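PDB 3CM0: adenylate kinase from Thermus thermophilus, which catalyses the reversible transfer of the terminal phosphate between ATP and AMP, giving two ADP and keeping the cell's adenine nucleotides in balance. Local coordinates for residues Ala21-Gln26 against Glu175-Ile180; Gly29-Ser34 against Arg73-Glu78; Arg40-Val43 against Pro48-Glu51; Ala94-Leu99 against Glu159-Leu164; Val114-Leu119 against Thr139-Leu144. All blocks are in the same frame, centred on the assembly; numbering follows the deposited sequence.

Contact 1 (Ala21-Gln26 against Glu175-Ile180); sequences ASRLAQ and EVYARI
Helix 17-28, which leads out of the P-loop, meets helix 173-184 through Arg-23, Leu-24 and Tyr-177. The Arg-23 guanidinium lies flat on the Tyr-177 ring. Their centres are 4.0 Å apart and the planes are 19° apart. NE of Arg-23 stands over the middle of the ring. CZ of Arg-23 is off-centre, 31° from the ring normal, and gives a cation-pi contact. Nearer the backbone, CG of Arg-23 sits 3.9 Å from the Tyr-177 ring centroid, a CH-pi contact over the same face. The Arg-23 chain can pass obliquely over the phenol because CG is anti to the backbone N (chi1 171°) and the chain stays extended to NE.

Both helices belong to the CORE domain, which has the P-loop NTPase fold. They pack beside the parallel sheet, and both Leu-24 and Ile-180 touch Phe-9 of strand 4-10. Leu-24 closes on the rim of the ring. Its CA lies at the edge, in plane, 3.7 Å from OH of Tyr-177. CD1 of Leu-24 is 3.8 Å from the same Tyr-177 OH, and the two side chains cross at about a right angle.

Glu-27 holds both partners, with OE1 hydrogen-bonded to Tyr-177 OH and OE2 in a salt bridge with Arg-23 NE. Arg-23 NH1 also pairs with Asp-174. A leucine in place of Tyr-177 would probably leave the guanidinium without its flat support and Glu-27 OE1 without its hydroxyl mate. Between Leu-24 CB and Tyr-177 CE1 the gap is 4.1 Å.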
# COMPACT_ATOMS: atom_id res chain seq x y z
N ALA A 21 -1.96 -8.53 1.60
CA ALA A 21 -0.64 -8.07 2.09
C ALA A 21 -0.46 -8.61 3.51
O ALA A 21 0.61 -9.06 3.89
CB ALA A 21 -0.60 -6.56 2.10
N SER A 22 -1.52 -8.52 4.31
CA SER A 22 -1.44 -8.99 5.70
C SER A 22 -1.22 -10.48 5.79
O SER A 22 -0.50 -10.97 6.67
CB SER A 22 -2.71 -8.59 6.44
OG SER A 22 -2.71 -7.20 6.69
N ARG A 23 -1.82 -11.23 4.87
CA ARG A 23 -1.62 -12.66 4.88
C ARG A 23 -0.24 -13.07 4.41
O ARG A 23 0.38 -13.98 4.98
CB ARG A 23 -2.69 -13.37 4.04
CG ARG A 23 -2.40 -14.86 3.86
CD ARG A 23 -3.66 -15.54 3.37
NE ARG A 23 -3.44 -16.94 3.07
CZ ARG A 23 -4.32 -17.70 2.42
NH1 ARG A 23 -5.47 -17.19 2.02
NH2 ARG A 23 -4.03 -18.97 2.15
N LEU A 24 0.28 -12.41 3.38
CA LEU A 24 1.61 -12.75 2.90
C LEU A 24 2.62 -12.41 4.02
O LEU A 24 3.62 -13.12 4.21
CB LEU A 24 1.95 -11.90 1.66
CG LEU A 24 3.30 -12.23 1.00
CD1 LEU A 24 3.28 -13.63 0.46
CD2 LEU A 24 3.58 -11.20 -0.13
N ALA A 25 2.33 -11.32 4.75
CA ALA A 25 3.20 -10.85 5.84
C ALA A 25 3.30 -11.90 6.92
O ALA A 25 4.39 -12.33 7.29
CB ALA A 25 2.64 -9.56 6.43
N GLN A 26 2.13 -12.29 7.42
CA GLN A 26 2.03 -13.29 8.48
C GLN A 26 2.63 -14.65 8.11
O GLN A 26 3.32 -15.28 8.92
CB GLN A 26 0.57 -13.46 8.89
CG GLN A 26 -0.05 -12.20 9.51
CD GLN A 26 -1.51 -12.37 9.91
OE1 GLN A 26 -1.86 -13.31 10.62
NE2 GLN A 26 -2.37 -11.46 9.46
N GLU A 175 -7.55 -18.31 -3.73
CA GLU A 175 -7.16 -18.32 -5.14
C GLU A 175 -6.31 -17.09 -5.49
O GLU A 175 -5.31 -17.20 -6.19
CB GLU A 175 -8.38 -18.32 -6.06
CG GLU A 175 -9.28 -19.54 -5.81
CD GLU A 175 -10.54 -19.55 -6.67
OE1 GLU A 175 -11.29 -18.55 -6.69
OE2 GLU A 175 -10.79 -20.58 -7.32
N VAL A 176 -6.73 -15.94 -5.01
CA VAL A 176 -5.97 -14.71 -5.30
C VAL A 176 -4.59 -14.80 -4.62
O VAL A 176 -3.54 -14.46 -5.21
CB VAL A 176 -6.75 -13.49 -4.79
CG1 VAL A 176 -5.90 -12.20 -5.00
CG2 VAL A 176 -8.07 -13.38 -5.58
N TYR A 177 -4.57 -15.29 -3.39
CA TYR A 177 -3.31 -15.46 -2.66
C TYR A 177 -2.34 -16.36 -3.43
O TYR A 177 -1.13 -16.07 -3.54
CB TYR A 177 -3.59 -16.04 -1.28
CG TYR A 177 -2.37 -16.11 -0.40
CD1 TYR A 177 -1.74 -14.93 0.04
CD2 TYR A 177 -1.84 -17.33 -0.00
CE1 TYR A 177 -0.62 -14.98 0.86
CE2 TYR A 177 -0.71 -17.39 0.83
CZ TYR A 177 -0.11 -16.21 1.25
OH TYR A 177 0.99 -16.26 2.07
N ALA A 178 -2.84 -17.47 -3.96
CA ALA A 178 -1.99 -18.37 -4.72
C ALA A 178 -1.40 -17.65 -5.94
O ALA A 178 -0.25 -17.88 -6.31
CB ALA A 178 -2.79 -19.62 -5.21
N ARG A 179 -2.21 -16.83 -6.60
CA ARG A 179 -1.72 -16.11 -7.77
C ARG A 179 -0.65 -15.10 -7.38
O ARG A 179 0.33 -14.90 -8.11
CB ARG A 179 -2.87 -15.38 -8.48
CG ARG A 179 -3.90 -16.33 -9.11
CD ARG A 179 -5.19 -15.57 -9.50
NE ARG A 179 -6.24 -16.49 -9.97
CZ ARG A 179 -7.54 -16.23 -9.94
NH1 ARG A 179 -8.01 -15.07 -9.44
NH2 ARG A 179 -8.39 -17.13 -10.44
N ILE A 180 -0.83 -14.44 -6.24
CA ILE A 180 0.18 -13.46 -5.80
C ILE A 180 1.51 -14.18 -5.52
O ILE A 180 2.58 -13.73 -5.94
CB ILE A 180 -0.30 -12.74 -4.52
CG1 ILE A 180 -1.42 -11.79 -4.88
CG2 ILE A 180 0.90 -12.02 -3.80
CD1 ILE A 180 -2.25 -11.32 -3.68

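Contact 2 (Gly29-Ser34 against Arg73-Glu78); sequences GFKKLS and REELAE
Lys-31 lays the end of its chain across Ala-77 and the backbone of Glu-75. Lys-31 belongs to strand 31-33, the outermost strand on its side of the parallel sheet. Residues 73-78 lead from helix 65-75 into strand 79-83, its neighbour in the sheet, and so complete a beta-alpha-beta crossover. Lys-31 pairs through its backbone with Arg-79 and Ile-81 of that strand.

The lysine chain leaves with CG anti to the backbone N and then bends at chi3 (63°). The bend brings the ammonium group to Glu-75. NZ of Lys-31 gives a weak hydrogen bond of 2.8 Å to Glu-75 O. The same NZ forms a salt bridge with Glu-75 OE1 at 3.5 Å. One ammonium thus meets both the main chain and the carboxylate of a single residue, whose own chain is bent at chi2. A methionine in place of Lys-31 would probably leave the Glu-75 carboxylate without its charge mate and this carbonyl without its donor.

Leu-33 is buried and also packs on Val-80 and Phe-82. It slides past Glu-75 in the opposite direction, and Leu-33 CD2 comes 4.2 Å from Glu-75 CB. Beside the ammonium, Lys-31 CE rests 4.1 Å from the methyl CB of Ala-77.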
# COMPACT_ATOMS: atom_id res chain seq x y z
N GLY A 29 6.87 -14.05 7.00
CA GLY A 29 7.74 -13.28 7.88
C GLY A 29 8.14 -11.90 7.38
O GLY A 29 9.26 -11.46 7.60
N PHE A 30 7.24 -11.22 6.66
CA PHE A 30 7.54 -9.86 6.19
C PHE A 30 6.93 -8.92 7.21
O PHE A 30 5.86 -9.20 7.76
CB PHE A 30 6.86 -9.55 4.83
CG PHE A 30 7.52 -10.18 3.65
CD1 PHE A 30 8.29 -9.39 2.77
CD2 PHE A 30 7.40 -11.54 3.39
CE1 PHE A 30 8.91 -9.95 1.66
CE2 PHE A 30 8.02 -12.12 2.28
CZ PHE A 30 8.78 -11.32 1.40
N LYS A 31 7.61 -7.80 7.47
CA LYS A 31 7.06 -6.79 8.35
C LYS A 31 6.25 -5.84 7.45
O LYS A 31 6.81 -5.21 6.52
CB LYS A 31 8.17 -6.00 9.05
CG LYS A 31 7.63 -4.93 9.97
CD LYS A 31 8.65 -4.46 11.01
CE LYS A 31 9.86 -3.81 10.38
NZ LYS A 31 10.78 -3.25 11.41
N LYS A 32 4.94 -5.75 7.72
CA LYS A 32 4.05 -4.87 6.97
C LYS A 32 4.12 -3.48 7.58
O LYS A 32 3.71 -3.25 8.71
CB LYS A 32 2.61 -5.41 7.04
CG LYS A 32 1.57 -4.65 6.23
CD LYS A 32 0.28 -5.48 6.19
CE LYS A 32 -0.86 -4.85 5.39
NZ LYS A 32 -1.45 -3.64 6.02
N LEU A 33 4.67 -2.54 6.83
CA LEU A 33 4.83 -1.20 7.33
C LEU A 33 3.63 -0.28 7.10
O LEU A 33 2.93 -0.37 6.10
CB LEU A 33 6.07 -0.57 6.69
CG LEU A 33 7.37 -1.35 6.76
CD1 LEU A 33 8.50 -0.47 6.25
CD2 LEU A 33 7.63 -1.81 8.18
N SER A 34 3.42 0.61 8.06
CA SER A 34 2.36 1.60 7.95
C SER A 34 2.99 2.89 8.44
O SER A 34 3.31 3.02 9.64
CB SER A 34 1.15 1.26 8.83
OG SER A 34 0.37 2.44 9.04
N ARG A 73 13.42 3.87 6.71
CA ARG A 73 14.80 3.35 6.85
C ARG A 73 14.97 2.78 8.28
O ARG A 73 15.56 1.70 8.48
CB ARG A 73 15.82 4.48 6.57
CG ARG A 73 17.33 4.02 6.63
CD ARG A 73 18.32 5.02 5.98
NE ARG A 73 18.36 6.35 6.60
CZ ARG A 73 18.97 7.40 6.06
NH1 ARG A 73 19.58 7.29 4.89
NH2 ARG A 73 18.96 8.58 6.68
N GLU A 74 14.46 3.50 9.27
CA GLU A 74 14.57 3.03 10.68
C GLU A 74 13.83 1.72 10.94
O GLU A 74 14.11 1.01 11.93
CB GLU A 74 14.01 4.10 11.61
CG GLU A 74 14.82 5.39 11.59
CD GLU A 74 14.23 6.46 12.50
OE1 GLU A 74 13.42 6.11 13.41
OE2 GLU A 74 14.59 7.65 12.33
N GLU A 75 12.88 1.43 10.03
CA GLU A 75 12.02 0.26 10.06
C GLU A 75 12.34 -0.83 9.06
O GLU A 75 11.78 -1.92 9.17
CB GLU A 75 10.55 0.66 9.83
CG GLU A 75 9.90 1.51 10.89
CD GLU A 75 9.48 0.71 12.10
OE1 GLU A 75 8.86 -0.37 11.92
OE2 GLU A 75 9.77 1.16 13.22
N LEU A 76 13.22 -0.58 8.09
CA LEU A 76 13.52 -1.64 7.14
C LEU A 76 14.06 -2.78 8.03
O LEU A 76 14.68 -2.59 9.08
CB LEU A 76 14.61 -1.33 6.12
CG LEU A 76 14.21 -0.45 4.94
CD1 LEU A 76 15.44 -0.16 4.10
CD2 LEU A 76 13.13 -1.10 4.10
N ALA A 77 13.78 -3.95 7.49
CA ALA A 77 14.13 -5.26 7.99
C ALA A 77 14.43 -6.10 6.77
O ALA A 77 14.26 -5.66 5.63
CB ALA A 77 12.97 -5.84 8.75
N GLU A 78 14.89 -7.32 7.01
CA GLU A 78 15.26 -8.23 5.96
C GLU A 78 14.07 -8.41 5.01
O GLU A 78 14.27 -8.56 3.81
CB GLU A 78 15.65 -9.59 6.53
CG GLU A 78 16.78 -9.56 7.54
CD GLU A 78 16.85 -10.85 8.36
OE1 GLU A 78 17.22 -11.90 7.80
OE2 GLU A 78 16.52 -10.79 9.56

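Contact 3 (Arg40-Val43 against Pro48-Glu51); sequences RDHV and PLGE
His-42 on helix 35-44 takes Leu-49 of helix 48-58 against the face of its ring. Leu-49 CD2 lies 3.5 Å from the centroid of the His-42 imidazole, 18° off the normal, in a CH-pi contact. The methyl is shifted toward the rim, and its nearest ring atom is His-42 NE2 at 3.4 Å. Over the same face, Leu-49 CB comes 3.8 Å from His-42 ND1. Leu-49 points its branch at the ring because CG is anti to the backbone N (chi1 180°). The polar end of the ring is fixed by Thr-47, whose OG1 hydrogen-bonds to His-42 ND1 and also to Gly-50 N. One hydroxyl therefore holds both the ring and the first turn of the second helix.

Helices 35-44 and 48-58 follow each other in the NMP region, joined by a short turn. Helix 65-75 covers part of the pair, with Leu-71 touching both His-42 and Leu-49.

The backbone of His-42 comes close as well. His-42 O is 3.7 Å from Gly-50 CA. A beta carbon on Gly-50 would collide with this carbonyl and with Val-43 CA, and glycine lets the helices come together.

Val-43 follows. Its CA is 3.9 Å from Gly-50 CA. Val-43 CG2 lies 3.8 Å from Gly-50 O, and the same side chain packs on Val-53 and Met-57 further along helix 48-58.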
# COMPACT_ATOMS: atom_id res chain seq x y z
N ARG A 40 1.94 7.76 14.60
CA ARG A 40 0.96 7.90 15.67
C ARG A 40 1.51 7.31 16.97
O ARG A 40 1.33 7.88 18.05
CB ARG A 40 -0.34 7.20 15.28
CG ARG A 40 -1.48 7.42 16.27
CD ARG A 40 -2.79 6.84 15.73
NE ARG A 40 -3.07 7.28 14.37
CZ ARG A 40 -2.62 6.67 13.27
NH1 ARG A 40 -1.87 5.58 13.36
NH2 ARG A 40 -2.91 7.17 12.07
N ASP A 41 2.18 6.17 16.84
CA ASP A 41 2.81 5.48 17.96
C ASP A 41 3.86 6.39 18.61
O ASP A 41 3.90 6.54 19.83
CB ASP A 41 3.46 4.19 17.45
CG ASP A 41 3.77 3.22 18.57
OD1 ASP A 41 2.84 2.84 19.32
OD2 ASP A 41 4.95 2.82 18.70
N HIS A 42 4.72 6.99 17.79
CA HIS A 42 5.75 7.91 18.28
C HIS A 42 5.14 9.08 19.05
O HIS A 42 5.60 9.44 20.14
CB HIS A 42 6.55 8.47 17.10
CG HIS A 42 7.74 7.65 16.74
ND1 HIS A 42 8.86 7.56 17.55
CD2 HIS A 42 8.02 6.90 15.64
CE1 HIS A 42 9.76 6.80 16.97
NE2 HIS A 42 9.28 6.38 15.81
N VAL A 43 4.10 9.69 18.49
CA VAL A 43 3.47 10.81 19.16
C VAL A 43 2.78 10.32 20.42
O VAL A 43 2.86 10.96 21.45
CB VAL A 43 2.43 11.51 18.23
CG1 VAL A 43 1.60 12.52 19.02
CG2 VAL A 43 3.16 12.21 17.09
N PRO A 48 11.04 11.41 21.53
CA PRO A 48 11.69 12.64 21.06
C PRO A 48 11.26 12.96 19.61
O PRO A 48 11.05 14.12 19.23
CB PRO A 48 13.17 12.30 21.19
CG PRO A 48 13.16 11.41 22.45
CD PRO A 48 12.01 10.50 22.16
N LEU A 49 11.14 11.91 18.81
CA LEU A 49 10.72 12.05 17.41
C LEU A 49 9.24 12.52 17.42
O LEU A 49 8.86 13.44 16.70
CB LEU A 49 10.88 10.70 16.70
CG LEU A 49 10.50 10.58 15.22
CD1 LEU A 49 11.19 11.63 14.40
CD2 LEU A 49 10.89 9.19 14.74
N GLY A 50 8.42 11.90 18.27
CA GLY A 50 7.02 12.32 18.35
C GLY A 50 6.86 13.79 18.69
O GLY A 50 6.04 14.51 18.11
N GLU A 51 7.65 14.28 19.64
CA GLU A 51 7.54 15.70 20.01
C GLU A 51 7.99 16.65 18.90
O GLU A 51 7.55 17.80 18.84
CB GLU A 51 8.31 15.98 21.30
CG GLU A 51 7.68 15.33 22.53
CD GLU A 51 6.17 15.61 22.65
OE1 GLU A 51 5.75 16.78 22.53
OE2 GLU A 51 5.41 14.64 22.88

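Contact 4 (Ala94-Leu99 against Glu159-Leu164); sequences ALDRLL and EARGVL
The backbones stay well apart where Asp-96 and Arg-161 face each other, with 11.0 Å between Asp-96 CA and Arg-161 CA. Residues 94-99 are a regular part of helix 89-101. Residues 159-164 hold the end of helix 137-160, where Gly-162 turns the chain with positive phi in a Schellman motif. Gly-162 N bonds back to Glu-159 O at 3.0 Å. The chain then enters strand 164-168, the last strand of the CORE sheet.

The extended Arg-161 side chain spans most of the gap. It is straight from CG to NE, with CG beside the backbone N (chi1 -71°), and reaches across to the aspartate. Asp-96 OD2 is 3.9 Å from Arg-161 NE, a long salt bridge, and also 3.9 Å from Arg-161 CD. OD2 stands off to one side of the guanidinium plane, where no Arg-161 hydrogen is aimed, and the carboxylate plane is turned 40° from it.

Tyr-157 is the stronger partner of both. Its OH hydrogen-bonds to Asp-96 OD2, its carbonyl O bonds to Arg-161 NH1, and its ring takes Arg-161 in a cation-pi contact. Directly between Asp-96 and Arg-161 there is probably only a weak charge attraction at this surface, and Tyr-157 links the two.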
# COMPACT_ATOMS: atom_id res chain seq x y z
N ALA A 94 12.06 8.00 -4.30
CA ALA A 94 12.84 8.03 -3.06
C ALA A 94 12.93 6.63 -2.46
O ALA A 94 13.97 6.22 -1.95
CB ALA A 94 12.19 8.98 -2.07
N LEU A 95 11.83 5.87 -2.52
CA LEU A 95 11.87 4.52 -1.97
C LEU A 95 12.81 3.64 -2.76
O LEU A 95 13.53 2.82 -2.20
CB LEU A 95 10.45 3.91 -1.96
CG LEU A 95 10.32 2.46 -1.50
CD1 LEU A 95 10.86 2.39 -0.01
CD2 LEU A 95 8.85 1.97 -1.54
N ASP A 96 12.84 3.80 -4.09
CA ASP A 96 13.75 2.96 -4.86
C ASP A 96 15.20 3.24 -4.48
O ASP A 96 16.04 2.33 -4.44
CB ASP A 96 13.57 3.20 -6.36
CG ASP A 96 12.55 2.23 -7.01
OD1 ASP A 96 11.96 1.35 -6.32
OD2 ASP A 96 12.35 2.38 -8.23
N ARG A 97 15.52 4.50 -4.25
CA ARG A 97 16.88 4.84 -3.83
C ARG A 97 17.20 4.19 -2.47
O ARG A 97 18.30 3.63 -2.26
CB ARG A 97 17.03 6.36 -3.73
CG ARG A 97 16.83 7.08 -5.09
CD ARG A 97 17.35 8.51 -5.00
NE ARG A 97 16.45 9.36 -4.22
CZ ARG A 97 15.40 10.00 -4.73
NH1 ARG A 97 15.11 9.90 -6.02
NH2 ARG A 97 14.63 10.76 -3.94
N LEU A 98 16.25 4.26 -1.54
CA LEU A 98 16.42 3.66 -0.21
C LEU A 98 16.59 2.14 -0.32
O LEU A 98 17.41 1.55 0.36
CB LEU A 98 15.19 3.98 0.67
CG LEU A 98 15.23 3.30 2.04
CD1 LEU A 98 16.53 3.73 2.72
CD2 LEU A 98 14.05 3.73 2.87
N LEU A 99 15.80 1.46 -1.16
CA LEU A 99 15.96 0.01 -1.28
C LEU A 99 17.33 -0.31 -1.85
O LEU A 99 18.01 -1.25 -1.41
CB LEU A 99 14.87 -0.57 -2.21
CG LEU A 99 13.44 -0.32 -1.70
CD1 LEU A 99 12.43 -0.82 -2.77
CD2 LEU A 99 13.24 -1.03 -0.35
N GLU A 159 5.99 -0.55 -14.22
CA GLU A 159 5.96 -1.35 -15.44
C GLU A 159 7.24 -1.08 -16.29
O GLU A 159 7.82 -2.01 -16.87
CB GLU A 159 4.68 -1.02 -16.24
CG GLU A 159 4.49 -1.93 -17.47
CD GLU A 159 3.14 -1.73 -18.12
OE1 GLU A 159 2.11 -1.95 -17.44
OE2 GLU A 159 3.10 -1.36 -19.31
N ALA A 160 7.70 0.17 -16.31
CA ALA A 160 8.90 0.52 -17.10
C ALA A 160 10.13 -0.22 -16.56
O ALA A 160 11.11 -0.44 -17.27
CB ALA A 160 9.12 2.01 -17.05
N ARG A 161 10.08 -0.59 -15.28
CA ARG A 161 11.20 -1.28 -14.66
C ARG A 161 11.06 -2.78 -14.61
O ARG A 161 11.90 -3.47 -14.02
CB ARG A 161 11.40 -0.72 -13.24
CG ARG A 161 11.94 0.68 -13.26
CD ARG A 161 11.66 1.50 -12.00
NE ARG A 161 12.35 2.80 -12.10
CZ ARG A 161 11.95 3.84 -12.84
NH1 ARG A 161 10.83 3.80 -13.57
NH2 ARG A 161 12.73 4.90 -12.91
N GLY A 162 9.99 -3.27 -15.21
CA GLY A 162 9.72 -4.70 -15.25
C GLY A 162 9.37 -5.38 -13.94
O GLY A 162 9.44 -6.62 -13.87
N VAL A 163 8.95 -4.61 -12.94
CA VAL A 163 8.64 -5.16 -11.64
C VAL A 163 7.15 -5.21 -11.29
O VAL A 163 6.77 -5.68 -10.21
CB VAL A 163 9.43 -4.42 -10.48
CG1 VAL A 163 10.95 -4.52 -10.70
CG2 VAL A 163 9.00 -2.94 -10.38
N LEU A 164 6.31 -4.76 -12.22
CA LEU A 164 4.85 -4.77 -11.94
C LEU A 164 4.33 -6.20 -12.15
O LEU A 164 4.64 -6.85 -13.15
CB LEU A 164 4.13 -3.80 -12.89
CG LEU A 164 2.63 -3.59 -12.63
CD1 LEU A 164 2.51 -2.78 -11.31
CD2 LEU A 164 2.00 -2.74 -13.81

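Contact 5 (Val114-Leu119 against Thr139-Leu144); sequences VPEEEL and TVRRRL
Glu-116 reaches from the first turn of helix 116-130 to Arg-141 and Leu-144 of helix 137-160. Its CG is anti to the backbone N (chi1 -178°) and the chain stays extended, which carries the carboxylate across the gap. Glu-116 OE1 lies in the plane of the Arg-141 guanidinium, at its edge. The salt bridge to Arg-141 NH1 is long, 3.6 Å. The two planes are 41° apart, and the side chains pass each other at a slant.

Arg-141 starts out differently. CG is beside the backbone N, the chain runs extended to NE, and a turn at chi4 (-65°) brings NH1 round to the glutamate. Arg-141 CG, set by the first torsion, is itself 3.5 Å from Glu-116 OE1. Glu-137 is the stronger partner, in a salt bridge with Arg-141 NE. The guanidinium is therefore shared between two carboxylates, one before it on its own helix and one across the interface.

Next to the charged pair the contact is apolar. Leu-144 slides past Glu-116 in the opposite direction, with CD1 of Leu-144 3.9 Å from CG of Glu-116. The branches of the two buried leucines meet, Leu-119 CD1 to Leu-144 CD2 at 4.3 Å. Leu-144 also packs on Val-120, and Leu-119 on Pro-12, close to the predicted ATP site that starts at Gly-14.

These two helices lead into and out of the LID, residues 125-135. The contact lies near the base of that mobile element of adenylate kinases, consistent with a hinge-side position. The LID closes over the site of phosphoryl transfer when ATP binds.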
# COMPACT_ATOMS: atom_id res chain seq x y z
N VAL A 114 -9.50 -6.03 -10.69
CA VAL A 114 -10.87 -6.58 -10.56
C VAL A 114 -11.77 -5.78 -11.48
O VAL A 114 -11.62 -4.58 -11.58
CB VAL A 114 -11.37 -6.43 -9.10
CG1 VAL A 114 -12.78 -6.99 -8.95
CG2 VAL A 114 -10.41 -7.19 -8.14
N PRO A 115 -12.72 -6.45 -12.16
CA PRO A 115 -13.63 -5.72 -13.06
C PRO A 115 -14.37 -4.67 -12.23
O PRO A 115 -14.82 -4.97 -11.12
CB PRO A 115 -14.56 -6.82 -13.57
CG PRO A 115 -13.74 -8.00 -13.56
CD PRO A 115 -12.92 -7.90 -12.27
N GLU A 116 -14.57 -3.48 -12.78
CA GLU A 116 -15.19 -2.41 -12.02
C GLU A 116 -16.59 -2.74 -11.56
O GLU A 116 -16.98 -2.36 -10.47
CB GLU A 116 -15.19 -1.10 -12.81
CG GLU A 116 -15.80 0.05 -11.99
CD GLU A 116 -15.57 1.43 -12.59
OE1 GLU A 116 -16.26 2.39 -12.16
OE2 GLU A 116 -14.70 1.58 -13.46
N GLU A 117 -17.35 -3.46 -12.38
CA GLU A 117 -18.70 -3.82 -11.96
C GLU A 117 -18.68 -4.66 -10.67
O GLU A 117 -19.55 -4.51 -9.81
CB GLU A 117 -19.43 -4.57 -13.09
CG GLU A 117 -18.64 -5.75 -13.64
CD GLU A 117 -17.77 -5.43 -14.88
OE1 GLU A 117 -16.99 -4.43 -14.91
OE2 GLU A 117 -17.85 -6.22 -15.84
N GLU A 118 -17.69 -5.53 -10.52
CA GLU A 118 -17.59 -6.35 -9.32
C GLU A 118 -17.12 -5.50 -8.12
O GLU A 118 -17.59 -5.69 -6.97
CB GLU A 118 -16.58 -7.52 -9.53
CG GLU A 118 -17.09 -8.55 -10.58
CD GLU A 118 -18.33 -9.30 -10.12
OE1 GLU A 118 -18.72 -9.15 -8.95
OE2 GLU A 118 -18.92 -10.07 -10.93
N LEU A 119 -16.18 -4.60 -8.37
CA LEU A 119 -15.75 -3.75 -7.24
C LEU A 119 -16.94 -2.95 -6.73
O LEU A 119 -17.17 -2.86 -5.52
CB LEU A 119 -14.67 -2.80 -7.68
CG LEU A 119 -13.29 -3.35 -8.00
CD1 LEU A 119 -12.49 -2.27 -8.71
CD2 LEU A 119 -12.59 -3.79 -6.72
N THR A 139 -20.97 7.93 -6.22
CA THR A 139 -19.81 8.22 -5.39
C THR A 139 -18.72 7.15 -5.47
O THR A 139 -17.52 7.47 -5.47
CB THR A 139 -20.19 8.44 -3.90
OG1 THR A 139 -20.83 7.27 -3.38
CG2 THR A 139 -21.12 9.63 -3.76
N VAL A 140 -19.14 5.89 -5.54
CA VAL A 140 -18.17 4.80 -5.63
C VAL A 140 -17.44 4.84 -6.97
O VAL A 140 -16.22 4.75 -7.01
CB VAL A 140 -18.84 3.42 -5.41
CG1 VAL A 140 -17.83 2.29 -5.70
CG2 VAL A 140 -19.35 3.32 -3.96
N ARG A 141 -18.16 4.98 -8.08
CA ARG A 141 -17.49 5.04 -9.37
C ARG A 141 -16.57 6.24 -9.47
O ARG A 141 -15.54 6.20 -10.15
CB ARG A 141 -18.50 5.09 -10.53
CG ARG A 141 -19.21 3.78 -10.81
CD ARG A 141 -20.21 3.94 -11.94
NE ARG A 141 -21.20 2.87 -11.98
CZ ARG A 141 -20.93 1.60 -12.23
NH1 ARG A 141 -19.67 1.22 -12.48
NH2 ARG A 141 -21.90 0.70 -12.23
N ARG A 142 -16.94 7.34 -8.83
CA ARG A 142 -16.08 8.51 -8.86
C ARG A 142 -14.81 8.28 -8.05
O ARG A 142 -13.71 8.63 -8.49
CB ARG A 142 -16.81 9.73 -8.29
CG ARG A 142 -16.03 11.02 -8.46
CD ARG A 142 -16.70 12.17 -7.74
NE ARG A 142 -16.90 11.87 -6.31
CZ ARG A 142 -15.91 11.61 -5.46
NH1 ARG A 142 -14.65 11.61 -5.88
NH2 ARG A 142 -16.19 11.35 -4.19
N ARG A 143 -14.95 7.69 -6.87
CA ARG A 143 -13.79 7.41 -6.06
C ARG A 143 -12.86 6.44 -6.81
O ARG A 143 -11.64 6.53 -6.68
CB ARG A 143 -14.20 6.84 -4.71
CG ARG A 143 -14.88 7.88 -3.80
CD ARG A 143 -15.50 7.24 -2.56
NE ARG A 143 -16.08 8.22 -1.64
CZ ARG A 143 -16.82 7.90 -0.58
NH1 ARG A 143 -17.08 6.63 -0.30
NH2 ARG A 143 -17.31 8.85 0.22
N LEU A 144 -13.43 5.52 -7.60
CA LEU A 144 -12.60 4.57 -8.35
C LEU A 144 -11.86 5.27 -9.48
O LEU A 144 -10.73 4.90 -9.81
CB LEU A 144 -13.47 3.41 -8.90
CG LEU A 144 -13.97 2.46 -7.81
CD1 LEU A 144 -14.97 1.46 -8.43
CD2 LEU A 144 -12.80 1.72 -7.16

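How the contacts relate
Contact 1 is the buried one, and contact 4 is a surface pair with little area. Contacts 2, 3 and 5 are partly buried. Contact 3 lies in the NMP domain, and contact 2 sits where the chain leaves the CORE sheet for that region and returns. Contact 5 holds the helices at the base of the LID, about 37 Å from contact 3 between centres. Contacts 4 and 5 share helix 137-160, near its two ends. Contacts 1 and 2 touch, since helix 17-28 runs into strand 31-33. Contact 4 meets contact 2 through Leu-98 and Leu-76. A flat stack serves contact 1 and a methyl on a ring contact 3. Ion pairs serve contacts 2, 4 and 5.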